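Local coordinates for protein tyrocidine synthase 2 (Brevibacillus parabrevis, PDB 6TA8) that belongs to the nonribosomal synthetase family and contributes a condensation domain with a two-histidine signature motif, at residues Q28-G33 / A85-Y90; V89-D94 / K98-G103; I137-G142 / H163-D168. All blocks are in the same frame, centred on the assembly; numbering follows the deposited sequence.

How the contacts relate
Contacts 1 and 2 lie side by side, about 22 and 23 Å from the chain centre; contact 3, about 15 Å from it, lies deeper and holds the HHxxxDG loop. Contact 1 sets the chain leading into strand 33-35 against that leading into strand 88-91; contact 2 is the hairpin of 88-91 with 98-101, and the two share V89 and Y90. Their centres lie about 11 Å apart, and they are probably hydrogen-bonded from R87 NE to R102 O (2.7 Å) and from N101 N to G33 O (2.8 Å). Contact 3 is centred about 11 Å from contact 2 and 12 Å from contact 1; Y90 N reaches L139 O at 2.8 Å, probably as a hydrogen bond.

Contact 1: residues Q28-G33 / A85-Y90; sequences QGVVEG and ALRMVY
The R87 guanidinium comes up to the backbone of V31 with its NH2, which stands 3.0 Å from V31 O and also forms a salt bridge with D84 OD1. V31 O lies at the edge of the guanidinium, near its plane, and V31 N lies in that plane too, so the flat group is turned edge-on to the 28-33 backbone. From another side comes V30: its CG1 methyl sits 3.3 Å from R87 NH2 and 4.1 Å from R87 CZ, approaching obliquely, and the two side chains cross at about a right angle. CG1 is brought there by a first torsion that puts it anti to the backbone N of V30 (chi1 162°). The arginine chain leaves CA towards the opposing segment and then bends at chi3 (-51°), which turns the guanidinium towards V30 and V31. The contact is small, about 103 Å² in all, and R87 supplies more than half of it. In the fold, 28-33 is the loop running into strand 33-35, and 85-90 passes from a 3-10 turn into strand 88-91; these are the two outer strands of a three-stranded antiparallel sheet whose middle strand is 98-101. Besides NE, turned to R102, the arginine uses NH1, which bonds to V80 O at the end of helix 69-82 and weakly to E81 O. D84 OD1 in turn takes a weak hydrogen bond from V31 N, so D84, just before 85-90, links V31 weakly to R87. With carbonyls and a carboxylate round its rim, the buried guanidinium would be expected to keep its positive charge.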
loop_
_atom_site.group_PDB
_atom_site.type_symbol
_atom_site.label_atom_id
_atom_site.label_comp_id
_atom_site.label_asym_id
_atom_site.label_seq_id
_atom_site.Cartn_x
_atom_site.Cartn_y
_atom_site.Cartn_z
ATOM N N GLN A 28 3.074 11.111 -24.797
ATOM C CA GLN A 28 4.339 10.424 -24.570
ATOM C C GLN A 28 5.480 11.381 -24.249
ATOM O O GLN A 28 6.630 10.945 -24.134
ATOM C CB GLN A 28 4.698 9.572 -25.790
ATOM C CG GLN A 28 3.565 8.679 -26.266
ATOM C CD GLN A 28 3.071 7.746 -25.179
ATOM O OE1 GLN A 28 3.860 7.057 -24.532
ATOM N NE2 GLN A 28 1.760 7.721 -24.971
ATOM N N GLY A 29 5.193 12.671 -24.101
ATOM C CA GLY A 29 6.210 13.650 -23.783
ATOM C C GLY A 29 6.542 13.671 -22.305
ATOM O O GLY A 29 6.240 12.742 -21.552
ATOM N N VAL A 30 7.181 14.760 -21.890
ATOM C CA VAL A 30 7.567 14.972 -20.500
ATOM C C VAL A 30 6.549 15.907 -19.865
ATOM O O VAL A 30 6.356 17.038 -20.328
ATOM C CB VAL A 30 8.992 15.540 -20.395
ATOM C CG1 VAL A 30 9.223 16.156 -19.024
ATOM C CG2 VAL A 30 10.011 14.447 -20.672
ATOM N N VAL A 31 5.893 15.437 -18.808
ATOM C CA VAL A 31 4.827 16.185 -18.153
ATOM C C VAL A 31 5.434 17.095 -17.096
ATOM O O VAL A 31 6.296 16.672 -16.316
ATOM C CB VAL A 31 3.791 15.232 -17.535
ATOM C CG1 VAL A 31 2.501 15.977 -17.230
ATOM C CG2 VAL A 31 3.526 14.059 -18.467
ATOM N N GLU A 32 4.986 18.350 -17.070
ATOM C CA GLU A 32 5.460 19.329 -16.104
ATOM C C GLU A 32 4.282 20.148 -15.596
ATOM O O GLU A 32 3.201 20.152 -16.190
ATOM C CB GLU A 32 6.523 20.261 -16.709
ATOM C CG GLU A 32 7.673 19.549 -17.406
ATOM C CD GLU A 32 8.625 20.509 -18.094
ATOM O OE1 GLU A 32 9.143 21.421 -17.418
ATOM O OE2 GLU A 32 8.852 20.349 -19.312
ATOM N N GLY A 33 4.501 20.840 -14.485
ATOM C CA GLY A 33 3.533 21.774 -13.944
ATOM C C GLY A 33 2.920 21.277 -12.644
ATOM O O GLY A 33 3.229 20.197 -12.140
ATOM N N ALA A 85 5.803 10.920 -12.481
ATOM C CA ALA A 85 5.423 11.139 -11.090
ATOM C C ALA A 85 6.608 11.040 -10.136
ATOM O O ALA A 85 6.548 11.602 -9.038
ATOM C CB ALA A 85 4.342 10.144 -10.672
ATOM N N LEU A 86 7.677 10.344 -10.526
ATOM C CA LEU A 86 8.849 10.208 -9.669
ATOM C C LEU A 86 9.694 11.474 -9.614
ATOM O O LEU A 86 10.641 11.530 -8.824
ATOM C CB LEU A 86 9.709 9.031 -10.139
ATOM C CG LEU A 86 9.028 7.659 -10.121
ATOM C CD1 LEU A 86 9.960 6.577 -10.647
ATOM C CD2 LEU A 86 8.539 7.316 -8.720
ATOM N N ARG A 87 9.379 12.484 -10.427
ATOM C CA ARG A 87 10.067 13.770 -10.400
ATOM C C ARG A 87 9.295 14.819 -9.609
ATOM O O ARG A 87 9.446 16.020 -9.859
ATOM C CB ARG A 87 10.318 14.268 -11.823
ATOM C CG ARG A 87 11.097 13.305 -12.697
ATOM C CD ARG A 87 11.530 13.968 -13.992
ATOM N NE ARG A 87 10.410 14.627 -14.655
ATOM C CZ ARG A 87 9.624 14.041 -15.552
ATOM N NH1 ARG A 87 9.836 12.779 -15.900
ATOM N NH2 ARG A 87 8.624 14.715 -16.102
ATOM N N MET A 88 8.475 14.390 -8.657
ATOM C CA MET A 88 7.588 15.290 -7.936
ATOM C C MET A 88 8.290 15.921 -6.739
ATOM O O MET A 88 9.150 15.308 -6.101
ATOM C CB MET A 88 6.340 14.546 -7.463
ATOM C CG MET A 88 5.137 15.436 -7.194
ATOM S SD MET A 88 4.149 15.736 -8.673
ATOM C CE MET A 88 3.928 14.063 -9.265
ATOM N N VAL A 89 7.907 17.165 -6.443
ATOM C CA VAL A 89 8.337 17.871 -5.244
ATOM C C VAL A 89 7.118 18.553 -4.636
ATOM O O VAL A 89 6.125 18.821 -5.314
ATOM C CB VAL A 89 9.449 18.906 -5.527
ATOM C CG1 VAL A 89 10.755 18.206 -5.871
ATOM C CG2 VAL A 89 9.026 19.850 -6.644
ATOM N N TYR A 90 7.204 18.833 -3.337
ATOM C CA TYR A 90 6.084 19.377 -2.578
ATOM C C TYR A 90 6.537 20.634 -1.851
ATOM O O TYR A 90 7.478 20.585 -1.055
ATOM C CB TYR A 90 5.543 18.346 -1.582
ATOM C CG TYR A 90 4.932 17.127 -2.238
ATOM C CD1 TYR A 90 5.733 16.106 -2.736
ATOM C CD2 TYR A 90 3.556 17.000 -2.364
ATOM C CE1 TYR A 90 5.178 14.994 -3.339
ATOM C CE2 TYR A 90 2.993 15.890 -2.964
ATOM C CZ TYR A 90 3.807 14.892 -3.452
ATOM O OH TYR A 90 3.249 13.786 -4.051
#

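Contact 2: residues V89-D94 / K98-G103; sequences VYKQED and KQINRG
Strands 89-91 and 98-101 run antiparallel, their short axes 4.7 Å apart at closest and their directions 149° apart; V89 with I100 and K91 with K98 are hydrogen-bonded pairs, while Y90 and Q99 form the non-hydrogen-bonded pair between them. The K91 N to K98 O bond is short and nearly straight (2.8 Å), whereas V89 N to I100 O is longer at 3.2 Å. Y90 and Q99 lie side by side on one face, pointing the same way, with ring and amide planes 27° apart. Q99 CB packs 3.4 Å from Y90 CE2, and Q99 OE1 is 3.3 Å from Y90 OH; the Q99 chain extends beside the ring because its CG sits between the backbone N and the carbonyl carbon (chi1 59°). This is the beta hairpin of the sheet that strand 33-35 completes along the other side of 98-101, and helix 39-46 packs on the Y90-Q99 face through Q41. The opposite face carries V89, K91, K98 and I100. Here R102 lays its guanidinium flat over V89, whose CG2 is 3.6 Å from R102 NE and offset towards the rim of the group. K91 CD touches I100 CD1 at 4.0 Å, and the lysine, bent at chi3 and chi4, brings NZ to 3.0 Å from R102 NH2, at the guanidinium edge. Both are donors, so this is no hydrogen bond; two like charges lie close, and so short a distance is doubtful.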
loop_
_atom_site.group_PDB
_atom_site.type_symbol
_atom_site.label_atom_id
_atom_site.label_comp_id
_atom_site.label_asym_id
_atom_site.label_seq_id
_atom_site.Cartn_x
_atom_site.Cartn_y
_atom_site.Cartn_z
ATOM N N VAL A 89 7.907 17.165 -6.443
ATOM C CA VAL A 89 8.337 17.871 -5.244
ATOM C C VAL A 89 7.118 18.553 -4.636
ATOM O O VAL A 89 6.125 18.821 -5.314
ATOM C CB VAL A 89 9.449 18.906 -5.527
ATOM C CG1 VAL A 89 10.755 18.206 -5.871
ATOM C CG2 VAL A 89 9.026 19.850 -6.644
ATOM N N TYR A 90 7.204 18.833 -3.337
ATOM C CA TYR A 90 6.084 19.377 -2.578
ATOM C C TYR A 90 6.537 20.634 -1.851
ATOM O O TYR A 90 7.478 20.585 -1.055
ATOM C CB TYR A 90 5.543 18.346 -1.582
ATOM C CG TYR A 90 4.932 17.127 -2.238
ATOM C CD1 TYR A 90 5.733 16.106 -2.736
ATOM C CD2 TYR A 90 3.556 17.000 -2.364
ATOM C CE1 TYR A 90 5.178 14.994 -3.339
ATOM C CE2 TYR A 90 2.993 15.890 -2.964
ATOM C CZ TYR A 90 3.807 14.892 -3.452
ATOM O OH TYR A 90 3.249 13.786 -4.051
ATOM N N LYS A 91 5.862 21.750 -2.110
ATOM C CA LYS A 91 6.212 23.024 -1.504
ATOM C C LYS A 91 5.111 23.487 -0.558
ATOM O O LYS A 91 3.922 23.269 -0.806
ATOM C CB LYS A 91 6.466 24.086 -2.575
ATOM C CG LYS A 91 7.734 23.839 -3.372
ATOM C CD LYS A 91 7.853 24.777 -4.558
ATOM C CE LYS A 91 9.308 25.138 -4.815
ATOM N NZ LYS A 91 10.220 23.992 -4.536
ATOM N N GLN A 92 5.521 24.134 0.532
ATOM C CA GLN A 92 4.577 24.605 1.542
ATOM C C GLN A 92 4.460 26.126 1.516
ATOM O O GLN A 92 4.833 26.802 2.481
ATOM C CB GLN A 92 5.005 24.123 2.931
ATOM C CG GLN A 92 3.896 24.117 3.972
ATOM C CD GLN A 92 4.116 23.062 5.036
ATOM O OE1 GLN A 92 3.389 22.070 5.103
ATOM N NE2 GLN A 92 5.133 23.261 5.866
ATOM N N GLU A 93 3.936 26.678 0.424
ATOM C CA GLU A 93 3.820 28.122 0.269
ATOM C C GLU A 93 2.519 28.617 0.892
ATOM O O GLU A 93 1.451 28.045 0.648
ATOM C CB GLU A 93 3.881 28.511 -1.209
ATOM C CG GLU A 93 4.993 27.824 -1.987
ATOM C CD GLU A 93 5.885 28.804 -2.724
ATOM O OE1 GLU A 93 6.385 29.752 -2.083
ATOM O OE2 GLU A 93 6.092 28.623 -3.943
ATOM N N ASP A 94 2.616 29.682 1.694
ATOM C CA ASP A 94 1.459 30.308 2.338
ATOM C C ASP A 94 0.693 29.325 3.221
ATOM O O ASP A 94 -0.512 29.478 3.439
ATOM C CB ASP A 94 0.518 30.936 1.304
ATOM C CG ASP A 94 1.131 32.138 0.614
ATOM O OD1 ASP A 94 2.283 32.488 0.942
ATOM O OD2 ASP A 94 0.460 32.731 -0.258
ATOM N N LYS A 98 1.691 22.553 -2.255
ATOM C CA LYS A 98 1.638 22.595 -3.711
ATOM C C LYS A 98 2.623 21.577 -4.261
ATOM O O LYS A 98 3.831 21.692 -4.025
ATOM C CB LYS A 98 1.962 24.002 -4.225
ATOM C CG LYS A 98 2.226 24.095 -5.719
ATOM C CD LYS A 98 2.628 25.513 -6.107
ATOM C CE LYS A 98 2.971 25.619 -7.584
ATOM N NZ LYS A 98 3.325 27.011 -7.980
ATOM N N GLN A 99 2.114 20.578 -4.978
ATOM C CA GLN A 99 2.956 19.573 -5.615
ATOM C C GLN A 99 3.143 19.925 -7.084
ATOM O O GLN A 99 2.170 20.215 -7.790
ATOM C CB GLN A 99 2.367 18.167 -5.465
ATOM C CG GLN A 99 0.977 17.966 -6.045
ATOM C CD GLN A 99 0.663 16.505 -6.336
ATOM O OE1 GLN A 99 1.499 15.623 -6.136
ATOM N NE2 GLN A 99 -0.546 16.246 -6.817
ATOM N N ILE A 100 4.394 19.920 -7.534
ATOM C CA ILE A 100 4.746 20.250 -8.910
ATOM C C ILE A 100 5.496 19.071 -9.511
ATOM O O ILE A 100 6.463 18.577 -8.919
ATOM C CB ILE A 100 5.602 21.526 -8.997
ATOM C CG1 ILE A 100 5.075 22.605 -8.053
ATOM C CG2 ILE A 100 5.638 22.042 -10.428
ATOM C CD1 ILE A 100 5.981 23.811 -7.961
ATOM N N ASN A 101 5.053 18.626 -10.682
ATOM C CA ASN A 101 5.784 17.625 -11.447
ATOM C C ASN A 101 6.896 18.334 -12.211
ATOM O O ASN A 101 6.635 19.029 -13.198
ATOM C CB ASN A 101 4.848 16.879 -12.394
ATOM C CG ASN A 101 5.323 15.471 -12.691
ATOM O OD1 ASN A 101 4.519 14.548 -12.825
ATOM N ND2 ASN A 101 6.636 15.297 -12.796
ATOM N N ARG A 102 8.131 18.175 -11.751
ATOM C CA ARG A 102 9.250 18.837 -12.398
ATOM C C ARG A 102 9.601 18.141 -13.711
ATOM O O ARG A 102 9.228 16.991 -13.960
ATOM C CB ARG A 102 10.468 18.863 -11.472
ATOM C CG ARG A 102 10.293 19.746 -10.244
ATOM C CD ARG A 102 11.461 20.706 -10.081
ATOM N NE ARG A 102 11.449 21.373 -8.783
ATOM C CZ ARG A 102 10.801 22.506 -8.527
ATOM N NH1 ARG A 102 10.107 23.106 -9.483
ATOM N NH2 ARG A 102 10.850 23.040 -7.314
ATOM N N GLY A 103 10.322 18.864 -14.559
ATOM C CA GLY A 103 10.786 18.348 -15.829
ATOM C C GLY A 103 12.081 17.579 -15.698
ATOM O O GLY A 103 12.402 17.028 -14.640
#

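Contact 3: residues I137-G142 / H163-D168; sequences IDLEHG and HHLVVD
The HHxxxDG signature of condensation domains, here H163 to D168 and the glycine after it, is packed by its first histidine against the loop 137-142. L139 drops its CD2 methyl over the centre of the H163 ring, 4.1 Å from the centroid and only 2° off the ring normal, a CH-pi contact. The other methyl, CD1, lies 3.7 Å from H163 NE2, so both branches of the leucine meet the imidazole, and the two side chains cross at about a right angle. CD2 also reaches L165 CD1 at 4.0 Å, joining the first and third residues of the signature under one leucine. I137 comes in obliquely: its CG2 stands 4.1 Å from H163 CD2, and its CD1 lies 3.8 Å from H163 N. The ring meets them because H163 CG stands anti to the backbone N (chi1 -161°), and its rotation is fixed from two ends. ND1 accepts a hydrogen bond from L165 N at 3.3 Å, the donor tilted 20° from the ring plane, and NE2 is bonded to R52 O. All four touching residues are buried. The second histidine, H164, gives a hydrogen bond from ND1 to V167 O (2.9 Å), which lies in its ring plane; the ring stacks with W322 and meets W55. D168 is the N-cap of helix 169-187, and its carboxylate is held by a salt bridge to R307 and by bonds to S171 OG and F323 N. A first histidine packed into the core, a second clear of the 137-142 loop with its ring against W322 and W55, and an aspartate tied to R307 form the arrangement typical of the HHxxxDG site in the condensation-domain fold.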
loop_
_atom_site.group_PDB
_atom_site.type_symbol
_atom_site.label_atom_id
_atom_site.label_comp_id
_atom_site.label_asym_id
_atom_site.label_seq_id
_atom_site.Cartn_x
_atom_site.Cartn_y
_atom_site.Cartn_z
ATOM N N ILE A 137 15.250 11.938 2.806
ATOM C CA ILE A 137 14.466 12.316 1.636
ATOM C C ILE A 137 14.051 13.775 1.772
ATOM O O ILE A 137 13.452 14.170 2.779
ATOM C CB ILE A 137 13.239 11.404 1.474
ATOM C CG1 ILE A 137 13.666 10.023 0.975
ATOM C CG2 ILE A 137 12.224 12.027 0.523
ATOM C CD1 ILE A 137 12.506 9.131 0.584
ATOM N N ASP A 138 14.379 14.578 0.763
ATOM C CA ASP A 138 13.992 15.982 0.726
ATOM C C ASP A 138 12.687 16.117 -0.048
ATOM O O ASP A 138 12.641 15.834 -1.250
ATOM C CB ASP A 138 15.094 16.827 0.087
ATOM C CG ASP A 138 14.788 18.311 0.123
ATOM O OD1 ASP A 138 13.891 18.720 0.891
ATOM O OD2 ASP A 138 15.446 19.070 -0.618
ATOM N N LEU A 139 11.628 16.550 0.637
ATOM C CA LEU A 139 10.320 16.630 0.000
ATOM C C LEU A 139 10.141 17.910 -0.808
ATOM O O LEU A 139 9.416 17.906 -1.809
ATOM C CB LEU A 139 9.215 16.522 1.053
ATOM C CG LEU A 139 8.508 15.170 1.155
ATOM C CD1 LEU A 139 7.445 15.198 2.243
ATOM C CD2 LEU A 139 7.901 14.785 -0.183
ATOM N N GLU A 140 10.785 19.007 -0.401
ATOM C CA GLU A 140 10.568 20.278 -1.084
ATOM C C GLU A 140 11.411 20.412 -2.345
ATOM O O GLU A 140 10.952 21.000 -3.332
ATOM C CB GLU A 140 10.854 21.445 -0.136
ATOM C CG GLU A 140 10.542 22.809 -0.739
ATOM C CD GLU A 140 10.306 23.879 0.309
ATOM O OE1 GLU A 140 9.657 24.896 -0.015
ATOM O OE2 GLU A 140 10.770 23.707 1.455
ATOM N N HIS A 141 12.632 19.879 -2.344
ATOM C CA HIS A 141 13.524 20.008 -3.486
ATOM C C HIS A 141 13.805 18.689 -4.190
ATOM O O HIS A 141 14.367 18.706 -5.292
ATOM C CB HIS A 141 14.854 20.643 -3.049
ATOM C CG HIS A 141 14.692 21.806 -2.119
ATOM N ND1 HIS A 141 15.040 21.749 -0.787
ATOM C CD2 HIS A 141 14.219 23.058 -2.330
ATOM C CE1 HIS A 141 14.790 22.915 -0.217
ATOM N NE2 HIS A 141 14.291 23.727 -1.132
ATOM N N GLY A 142 13.433 17.558 -3.599
ATOM C CA GLY A 142 13.680 16.271 -4.202
ATOM C C GLY A 142 15.147 15.896 -4.166
ATOM O O GLY A 142 15.980 16.611 -3.599
ATOM N N HIS A 163 9.593 7.817 -1.499
ATOM C CA HIS A 163 8.557 8.369 -0.636
ATOM C C HIS A 163 7.183 7.887 -1.087
ATOM O O HIS A 163 6.894 7.811 -2.284
ATOM C CB HIS A 163 8.614 9.897 -0.651
ATOM C CG HIS A 163 7.928 10.538 0.514
ATOM N ND1 HIS A 163 6.576 10.808 0.527
ATOM C CD2 HIS A 163 8.409 10.965 1.707
ATOM C CE1 HIS A 163 6.254 11.372 1.677
ATOM N NE2 HIS A 163 7.347 11.480 2.411
ATOM N N HIS A 164 6.332 7.563 -0.112
ATOM C CA HIS A 164 5.034 6.959 -0.393
ATOM C C HIS A 164 4.091 7.883 -1.157
ATOM O O HIS A 164 3.036 7.423 -1.606
ATOM C CB HIS A 164 4.374 6.523 0.916
ATOM C CG HIS A 164 3.387 5.408 0.756
ATOM N ND1 HIS A 164 2.865 5.044 -0.467
ATOM C CD2 HIS A 164 2.828 4.576 1.665
ATOM C CE1 HIS A 164 2.029 4.035 -0.304
ATOM N NE2 HIS A 164 1.988 3.732 0.981
ATOM N N LEU A 165 4.441 9.159 -1.320
ATOM C CA LEU A 165 3.542 10.107 -1.964
ATOM C C LEU A 165 3.444 9.917 -3.473
ATOM O O LEU A 165 2.599 10.566 -4.099
ATOM C CB LEU A 165 3.989 11.538 -1.659
ATOM C CG LEU A 165 3.395 12.196 -0.413
ATOM C CD1 LEU A 165 4.049 13.547 -0.166
ATOM C CD2 LEU A 165 1.887 12.343 -0.553
ATOM N N VAL A 166 4.269 9.057 -4.070
ATOM C CA VAL A 166 4.316 8.936 -5.524
ATOM C C VAL A 166 4.356 7.475 -5.959
ATOM O O VAL A 166 4.573 7.181 -7.140
ATOM C CB VAL A 166 5.525 9.698 -6.100
ATOM C CG1 VAL A 166 5.318 11.202 -5.994
ATOM C CG2 VAL A 166 6.805 9.278 -5.391
ATOM N N VAL A 167 4.151 6.548 -5.021
ATOM C CA VAL A 167 4.210 5.120 -5.316
ATOM C C VAL A 167 3.186 4.385 -4.465
ATOM O O VAL A 167 2.795 4.840 -3.388
ATOM C CB VAL A 167 5.616 4.518 -5.065
ATOM C CG1 VAL A 167 6.570 4.866 -6.198
ATOM C CG2 VAL A 167 6.160 4.984 -3.725
ATOM N N ASP A 168 2.756 3.225 -4.958
ATOM C CA ASP A 168 1.924 2.306 -4.193
ATOM C C ASP A 168 2.276 0.883 -4.619
ATOM O O ASP A 168 3.259 0.657 -5.330
ATOM C CB ASP A 168 0.434 2.634 -4.367
ATOM C CG ASP A 168 -0.021 2.589 -5.818
ATOM O OD1 ASP A 168 0.803 2.311 -6.712
ATOM O OD2 ASP A 168 -1.221 2.837 -6.062
#